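Local atomic coordinates of EF1p2_mFAP2b (Synthetic construct, PDB entry 6OHH), a protein that binds the fluorogenic compound DFHBI inside a computationally designed beta barrel and carries a calcium-binding EF-hand-like loop, probably coupling fluorescence to calcium. Residues 66-71 and 86-91. Residues are numbered along the deposited sequence; the frame is centred on the assembly and turned at random. Where two conformers were deposited one is given.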
# COMPACT_ATOMS: atom_id res chain seq x y z
N PRO A 66 -18.20 -1.79 4.02
CA PRO A 66 -18.02 -3.25 4.07
C PRO A 66 -17.04 -3.79 3.05
O PRO A 66 -16.51 -4.89 3.24
CB PRO A 66 -19.44 -3.79 3.82
CG PRO A 66 -20.34 -2.71 4.28
CD PRO A 66 -19.63 -1.42 3.97
N ASP A 67 -16.78 -3.08 1.95
CA ASP A 67 -15.89 -3.58 0.91
C ASP A 67 -14.55 -2.85 0.83
O ASP A 67 -13.67 -3.32 0.10
CB ASP A 67 -16.57 -3.48 -0.46
CG ASP A 67 -17.91 -4.21 -0.50
OD1 ASP A 67 -17.99 -5.33 0.04
OD2 ASP A 67 -18.88 -3.65 -1.07
N THR A 68 -14.36 -1.75 1.55
CA THR A 68 -13.19 -0.91 1.37
C THR A 68 -12.55 -0.55 2.71
O THR A 68 -13.23 -0.48 3.74
CB THR A 68 -13.53 0.40 0.62
OG1 THR A 68 -14.33 1.24 1.45
CG2 THR A 68 -14.28 0.10 -0.67
N LEU A 69 -11.25 -0.30 2.67
CA LEU A 69 -10.47 0.13 3.82
C LEU A 69 -9.52 1.23 3.38
O LEU A 69 -8.94 1.16 2.29
CB LEU A 69 -9.66 -1.03 4.44
CG LEU A 69 -10.46 -2.15 5.12
CD1 LEU A 69 -10.70 -3.30 4.14
CD2 LEU A 69 -9.75 -2.65 6.37
N ASP A 70 -9.38 2.26 4.22
CA ASP A 70 -8.40 3.30 3.98
C ASP A 70 -7.01 2.81 4.38
O ASP A 70 -6.85 2.14 5.40
CB ASP A 70 -8.76 4.56 4.77
CG ASP A 70 -9.89 5.35 4.14
OD1 ASP A 70 -9.97 5.39 2.90
OD2 ASP A 70 -10.71 5.93 4.89
N ILE A 71 -6.01 3.16 3.57
CA ILE A 71 -4.63 2.71 3.77
C ILE A 71 -3.71 3.92 3.76
O ILE A 71 -3.77 4.74 2.84
CB ILE A 71 -4.18 1.72 2.69
CG1 ILE A 71 -5.18 0.57 2.54
CG2 ILE A 71 -2.77 1.21 2.96
CD1 ILE A 71 -5.03 -0.48 3.60
N GLN A 86 -7.04 3.31 -0.98
CA GLN A 86 -8.04 2.38 -0.51
C GLN A 86 -7.83 1.01 -1.14
O GLN A 86 -7.45 0.92 -2.31
CB GLN A 86 -9.46 2.88 -0.81
CG GLN A 86 -9.88 4.08 0.03
CD GLN A 86 -11.30 4.53 -0.25
OE1 GLN A 86 -11.81 4.39 -1.36
NE2 GLN A 86 -11.96 5.08 0.77
N ILE A 87 -8.07 -0.04 -0.37
CA ILE A 87 -8.14 -1.40 -0.89
C ILE A 87 -9.61 -1.79 -0.92
O ILE A 87 -10.34 -1.54 0.05
CB ILE A 87 -7.30 -2.39 -0.07
CG1 ILE A 87 -7.61 -2.31 1.43
CG2 ILE A 87 -5.81 -2.19 -0.34
CD1 ILE A 87 -6.95 -3.43 2.23
N THR A 88 -10.04 -2.36 -2.03
CA THR A 88 -11.43 -2.74 -2.24
C THR A 88 -11.48 -4.24 -2.44
O THR A 88 -10.75 -4.79 -3.27
CB THR A 88 -12.03 -2.01 -3.44
OG1 THR A 88 -11.95 -0.60 -3.21
CG2 THR A 88 -13.48 -2.41 -3.63
N MET A 89 -12.34 -4.90 -1.66
CA MET A 89 -12.48 -6.35 -1.74
C MET A 89 -13.05 -6.77 -3.09
O MET A 89 -14.13 -6.31 -3.48
CB MET A 89 -13.36 -6.85 -0.61
CG MET A 89 -13.60 -8.33 -0.62
SD MET A 89 -14.59 -8.79 0.81
CE MET A 89 -15.91 -7.61 0.64
N ASP A 90 -12.34 -7.65 -3.78
CA ASP A 90 -12.80 -8.22 -5.04
C ASP A 90 -13.30 -9.65 -4.86
O ASP A 90 -14.21 -10.07 -5.58
CB ASP A 90 -11.66 -8.20 -6.06
CG ASP A 90 -12.15 -8.36 -7.48
OD1 ASP A 90 -12.89 -7.48 -7.97
OD2 ASP A 90 -11.79 -9.38 -8.11
N SER A 91 -12.72 -10.36 -3.91
CA SER A 91 -13.10 -11.73 -3.56
C SER A 91 -12.51 -12.01 -2.19
O SER A 91 -11.76 -11.19 -1.65
CB SER A 91 -12.58 -12.73 -4.61
OG SER A 91 -11.21 -13.04 -4.37
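Leu-69 and Ile-87 form the antiparallel hydrogen-bonded pair at the middle of this ladder, Leu-69 N giving to Ile-87 O and Ile-87 N to Leu-69 O, each at 3.0 Å. A third, straighter backbone bond, Met-89 N to Asp-67 O at 2.7 Å (171° at the hydrogen), extends the pairing to Asp-67, just before strand 68-75 begins. CA-H...O contacts fill the steps between, as from Thr-68 CA to Ile-87 O at 3.2 Å.

On the face of Thr-68, Thr-88, Asp-70 and Gln-86, the side chains run alongside their partners. In the conformer given, Gln-86, extended beyond CG (chi2 -178°), brings NE2 to the syn side of Asp-70 OD1 at 2.9 Å; the oxygen lies nearly in the amide plane but the nitrogen stands 28° out of the carboxylate plane. As a second conformer of Gln-86 was modelled, the bond may not be permanent. With an alanine in place of Asp-70, the amide of Gln-86 would probably lose this acceptor and turn more freely. Next to them, Thr-68 CG2 rests against Thr-88 OG1 at 3.5 Å, while Thr-68 OG1 bonds instead to Thr-65 OG1.

Apolar contacts occupy the other face. Ile-71 crosses Ile-87 at about a right angle, their CD1 methyls 3.8 Å apart, and Leu-69 CB meets Ile-87 CG1.

The two segments belong to the hairpin of strands 68-75 and 81-89 in an eight-stranded antiparallel barrel. Ile-71 and Ile-87 both touch Trp-97 of strand 94-102, the Ile-71 side chain lying about 8 Å from the bound DFHBI, while Leu-69 and Met-89 pack on helix 6-10 at this end of the barrel.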